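Local coordinates for protein 4-hydroxybenzoyl-CoA thioesterase (Bacillus halodurans, PDB 5WH9) that probably hydrolyses the thioester of gentisyl-coenzyme A, as a hotdog-fold thioesterase of the 4-hydroxybenzoyl-CoA thioesterase family, at residues Tyr26-Phe37 with Phe88-Lys96. Residues are numbered along the deposited sequence; the frame is centred on the assembly and turned at random.
Sequences YYKWMDEACHHF and FILEHHFIK
This is the core of the hotdog fold, where Tyr26, Met30, Cys34 and Phe37 of the central helix lie against Leu90, His92 and Phe94 of a strand in the antiparallel sheet. The two segment axes pass 9.6 Å apart at 119°. Phe94 packs against the first turn of the segment 26-37, touching Tyr26, Trp29 and Met30. Tyr26 turns a ring edge to the face of Phe94 in a T-shaped pair, with the planes at 61°. The rim atom Phe94 CE2 also touches Trp29 CB at 4.0 Å, and here Trp29 CB lies at the ring edge. His92 faces the middle of the segment 26-37. Met30 CA lies over one face of its ring, and Ala33 CB also packs on the ring. Met30 has CG anti to its own carbonyl carbon (chi1 -77°), which lays CG against both His92 and Phe94. An alanine in place of His92 would probably leave a gap beside Met30 and Ala33. Further along, the two methyl branches of Leu90 meet different residues. Its CD1 meets Cys34 SG at 3.5 Å, and its CD2 meets Phe37 CE2 at 3.8 Å. On another side of the helix, Tyr27 stacks on Tyr27 of the second subunit, and Asp31 forms a salt bridge with Arg108 of strand 99-111. The helix therefore rests on this strand by apolar and aromatic packing, without hydrogen bonds or salt bridges between the two segments.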
loop_
_atom_site.group_PDB
_atom_site.type_symbol
_atom_site.label_atom_id
_atom_site.label_comp_id
_atom_site.label_asym_id
_atom_site.label_seq_id
_atom_site.Cartn_x
_atom_site.Cartn_y
_atom_site.Cartn_z
ATOM N N TYR B 26 7.688 7.467 -0.628
ATOM C CA TYR B 26 8.964 7.884 -1.193
ATOM C C TYR B 26 9.943 6.696 -1.235
ATOM O O TYR B 26 10.794 6.606 -2.123
ATOM C CB TYR B 26 9.571 9.031 -0.388
ATOM C CG TYR B 26 8.872 10.356 -0.531
ATOM C CD1 TYR B 26 7.699 10.613 0.148
ATOM C CD2 TYR B 26 9.410 11.374 -1.317
ATOM C CE1 TYR B 26 7.053 11.823 0.036
ATOM C CE2 TYR B 26 8.778 12.602 -1.434
ATOM C CZ TYR B 26 7.587 12.818 -0.752
ATOM O OH TYR B 26 6.927 14.037 -0.832
ATOM N N TYR B 27 9.830 5.794 -0.264
ATOM C CA TYR B 27 10.691 4.608 -0.218
ATOM C C TYR B 27 10.276 3.588 -1.266
ATOM O O TYR B 27 11.131 2.946 -1.872
ATOM C CB TYR B 27 10.703 4.007 1.196
ATOM C CG TYR B 27 11.201 5.019 2.205
ATOM C CD1 TYR B 27 12.562 5.164 2.445
ATOM C CD2 TYR B 27 10.322 5.875 2.870
ATOM C CE1 TYR B 27 13.045 6.104 3.345
ATOM C CE2 TYR B 27 10.802 6.853 3.772
ATOM C CZ TYR B 27 12.174 6.947 3.994
ATOM O OH TYR B 27 12.688 7.864 4.896
ATOM N N LYS B 28 8.966 3.461 -1.480
ATOM C CA LYS B 28 8.398 2.642 -2.543
ATOM C C LYS B 28 8.963 3.125 -3.879
ATOM O O LYS B 28 9.399 2.331 -4.720
ATOM C CB LYS B 28 6.856 2.761 -2.499
ATOM C CG LYS B 28 6.033 2.232 -3.684
ATOM C CD LYS B 28 4.691 3.024 -3.785
ATOM C CE LYS B 28 3.575 2.335 -4.600
ATOM N NZ LYS B 28 3.783 2.147 -6.098
ATOM N N TRP B 29 8.981 4.440 -4.063
ATOM C CA TRP B 29 9.450 4.987 -5.328
ATOM C C TRP B 29 10.949 4.778 -5.496
ATOM O O TRP B 29 11.394 4.506 -6.605
ATOM C CB TRP B 29 9.070 6.464 -5.470
ATOM C CG TRP B 29 7.607 6.670 -5.680
ATOM C CD1 TRP B 29 6.779 5.932 -6.475
ATOM C CD2 TRP B 29 6.792 7.682 -5.079
ATOM N NE1 TRP B 29 5.500 6.423 -6.400
ATOM C CE2 TRP B 29 5.484 7.497 -5.547
ATOM C CE3 TRP B 29 7.045 8.725 -4.178
ATOM C CZ2 TRP B 29 4.430 8.325 -5.159
ATOM C CZ3 TRP B 29 6.012 9.528 -3.797
ATOM C CH2 TRP B 29 4.719 9.329 -4.282
ATOM N N MET B 30 11.724 4.882 -4.411
ATOM C CA MET B 30 13.151 4.573 -4.484
ATOM C C MET B 30 13.365 3.109 -4.794
ATOM O O MET B 30 14.216 2.746 -5.613
ATOM C CB MET B 30 13.876 4.922 -3.192
ATOM C CG MET B 30 14.128 6.402 -3.044
ATOM S SD MET B 30 15.111 6.818 -1.589
ATOM C CE MET B 30 14.151 6.027 -0.299
ATOM N N ASP B 31 12.583 2.254 -4.160
ATOM C CA ASP B 31 12.687 0.848 -4.500
ATOM C C ASP B 31 12.436 0.664 -6.009
ATOM O O ASP B 31 13.160 -0.074 -6.685
ATOM C CB ASP B 31 11.717 0.020 -3.673
ATOM C CG ASP B 31 11.908 -1.453 -3.881
ATOM O OD1 ASP B 31 12.779 -2.046 -3.222
ATOM O OD2 ASP B 31 11.188 -2.024 -4.713
ATOM N N GLU B 32 11.427 1.348 -6.542
ATOM C CA GLU B 32 11.137 1.239 -7.965
ATOM C C GLU B 32 12.271 1.824 -8.803
ATOM O O GLU B 32 12.661 1.254 -9.816
ATOM C CB GLU B 32 9.826 1.936 -8.308
ATOM C CG GLU B 32 8.666 1.397 -7.514
ATOM C CD GLU B 32 7.351 2.115 -7.789
ATOM O OE1 GLU B 32 7.273 2.943 -8.730
ATOM O OE2 GLU B 32 6.396 1.846 -7.046
ATOM N N ALA B 33 12.805 2.960 -8.384
ATOM C CA ALA B 33 13.915 3.539 -9.121
ATOM C C ALA B 33 15.077 2.557 -9.146
ATOM O O ALA B 33 15.679 2.349 -10.197
ATOM C CB ALA B 33 14.344 4.851 -8.520
ATOM N N CYS B 34 15.380 1.953 -7.993
ATOM C CA CYS B 34 16.482 0.999 -7.892
ATOM C C CYS B 34 16.366 -0.123 -8.907
ATOM O O CYS B 34 17.339 -0.449 -9.575
ATOM C CB CYS B 34 16.566 0.392 -6.494
ATOM S SG CYS B 34 17.704 -1.037 -6.403
ATOM N N HIS B 35 15.175 -0.717 -9.004
ATOM C CA HIS B 35 14.914 -1.805 -9.943
ATOM C C HIS B 35 15.008 -1.328 -11.384
ATOM O O HIS B 35 15.464 -2.046 -12.276
ATOM C CB HIS B 35 13.510 -2.354 -9.727
ATOM C CG HIS B 35 13.397 -3.317 -8.587
ATOM N ND1 HIS B 35 13.178 -2.913 -7.282
ATOM C CD2 HIS B 35 13.449 -4.668 -8.561
ATOM C CE1 HIS B 35 13.122 -3.975 -6.501
ATOM N NE2 HIS B 35 13.268 -5.054 -7.253
ATOM N N HIS B 36 14.523 -0.118 -11.617
ATOM C CA HIS B 36 14.548 0.440 -12.956
ATOM C C HIS B 36 15.973 0.770 -13.330
ATOM O O HIS B 36 16.350 0.751 -14.495
ATOM C CB HIS B 36 13.689 1.696 -13.021
ATOM C CG HIS B 36 13.902 2.507 -14.255
ATOM N ND1 HIS B 36 14.955 3.383 -14.393
ATOM C CD2 HIS B 36 13.183 2.596 -15.400
ATOM C CE1 HIS B 36 14.879 3.974 -15.574
ATOM N NE2 HIS B 36 13.813 3.512 -16.203
ATOM N N PHE B 37 16.760 1.081 -12.313
ATOM C CA PHE B 37 18.156 1.409 -12.487
ATOM C C PHE B 37 18.913 0.165 -12.948
ATOM O O PHE B 37 19.591 0.211 -13.950
ATOM C CB PHE B 37 18.712 1.943 -11.168
ATOM C CG PHE B 37 20.142 2.389 -11.237
ATOM C CD1 PHE B 37 20.486 3.554 -11.890
ATOM C CD2 PHE B 37 21.141 1.657 -10.606
ATOM C CE1 PHE B 37 21.806 3.967 -11.948
ATOM C CE2 PHE B 37 22.461 2.067 -10.653
ATOM C CZ PHE B 37 22.793 3.223 -11.333
ATOM N N PHE B 88 26.518 -1.711 -1.900
ATOM C CA PHE B 88 26.563 -0.472 -2.657
ATOM C C PHE B 88 25.474 0.467 -2.137
ATOM O O PHE B 88 24.501 0.021 -1.521
ATOM C CB PHE B 88 26.400 -0.733 -4.165
ATOM C CG PHE B 88 25.060 -1.298 -4.548
ATOM C CD1 PHE B 88 24.783 -2.645 -4.385
ATOM C CD2 PHE B 88 24.080 -0.488 -5.083
ATOM C CE1 PHE B 88 23.537 -3.168 -4.732
ATOM C CE2 PHE B 88 22.836 -1.003 -5.435
ATOM C CZ PHE B 88 22.571 -2.338 -5.259
ATOM N N ILE B 89 25.653 1.765 -2.366
ATOM C CA ILE B 89 24.659 2.773 -2.007
ATOM C C ILE B 89 24.141 3.501 -3.249
ATOM O O ILE B 89 24.920 3.967 -4.067
ATOM C CB ILE B 89 25.222 3.831 -1.041
ATOM C CG1 ILE B 89 25.581 3.213 0.304
ATOM C CG2 ILE B 89 24.216 4.949 -0.810
ATOM C CD1 ILE B 89 26.135 4.248 1.280
ATOM N N LEU B 90 22.824 3.589 -3.377
ATOM C CA LEU B 90 22.191 4.368 -4.430
ATOM C C LEU B 90 21.733 5.699 -3.864
ATOM O O LEU B 90 21.038 5.738 -2.850
ATOM C CB LEU B 90 20.973 3.629 -4.984
ATOM C CG LEU B 90 21.242 2.306 -5.695
ATOM C CD1 LEU B 90 19.919 1.641 -6.123
ATOM C CD2 LEU B 90 22.159 2.511 -6.901
ATOM N N GLU B 91 22.121 6.782 -4.515
ATOM C CA GLU B 91 21.545 8.076 -4.208
ATOM C C GLU B 91 20.333 8.354 -5.125
ATOM O O GLU B 91 20.386 8.125 -6.343
ATOM C CB GLU B 91 22.600 9.167 -4.350
ATOM C CG GLU B 91 22.234 10.470 -3.631
ATOM C CD GLU B 91 23.320 11.536 -3.757
ATOM O OE1 GLU B 91 24.125 11.690 -2.807
ATOM O OE2 GLU B 91 23.371 12.224 -4.806
ATOM N N HIS B 92 19.239 8.826 -4.535
ATOM C CA HIS B 92 18.026 9.129 -5.285
ATOM C C HIS B 92 17.613 10.549 -5.008
ATOM O O HIS B 92 17.489 10.941 -3.846
ATOM C CB HIS B 92 16.860 8.222 -4.873
ATOM C CG HIS B 92 17.060 6.784 -5.220
ATOM N ND1 HIS B 92 17.168 5.799 -4.266
ATOM C CD2 HIS B 92 17.188 6.164 -6.414
ATOM C CE1 HIS B 92 17.331 4.628 -4.855
ATOM N NE2 HIS B 92 17.341 4.822 -6.161
ATOM N N HIS B 93 17.365 11.304 -6.075
ATOM C CA HIS B 93 16.913 12.673 -5.958
ATOM C C HIS B 93 15.578 12.842 -6.668
ATOM O O HIS B 93 15.477 12.614 -7.877
ATOM C CB HIS B 93 17.933 13.615 -6.587
ATOM C CG HIS B 93 19.238 13.670 -5.861
ATOM N ND1 HIS B 93 19.377 14.253 -4.622
ATOM C CD2 HIS B 93 20.475 13.244 -6.215
ATOM C CE1 HIS B 93 20.637 14.174 -4.236
ATOM N NE2 HIS B 93 21.325 13.569 -5.187
ATOM N N PHE B 94 14.563 13.257 -5.919
ATOM C CA PHE B 94 13.243 13.498 -6.484
ATOM C C PHE B 94 13.212 14.866 -7.111
ATOM O O PHE B 94 13.530 15.883 -6.457
ATOM C CB PHE B 94 12.156 13.391 -5.414
ATOM C CG PHE B 94 12.058 12.033 -4.811
ATOM C CD1 PHE B 94 13.059 11.570 -3.960
ATOM C CD2 PHE B 94 10.983 11.203 -5.105
ATOM C CE1 PHE B 94 12.981 10.306 -3.415
ATOM C CE2 PHE B 94 10.896 9.929 -4.556
ATOM C CZ PHE B 94 11.893 9.488 -3.712
ATOM N N ILE B 95 12.857 14.884 -8.392
ATOM C CA ILE B 95 12.749 16.122 -9.125
ATOM C C ILE B 95 11.294 16.389 -9.517
ATOM O O ILE B 95 10.644 15.582 -10.171
ATOM C CB ILE B 95 13.681 16.148 -10.358
ATOM C CG1 ILE B 95 15.137 16.282 -9.922
ATOM C CG2 ILE B 95 13.358 17.344 -11.253
ATOM C CD1 ILE B 95 15.811 14.999 -9.634
ATOM N N LYS B 96 10.789 17.522 -9.072
ATOM C CA LYS B 96 9.488 18.007 -9.472
ATOM C C LYS B 96 9.645 19.443 -9.954
ATOM O O LYS B 96 10.263 20.273 -9.267
ATOM C CB LYS B 96 8.532 17.974 -8.284
ATOM C CG LYS B 96 7.337 18.873 -8.448
ATOM C CD LYS B 96 6.407 18.750 -7.270
ATOM C CE LYS B 96 5.712 20.066 -6.970
ATOM N NZ LYS B 96 4.553 19.864 -6.051
#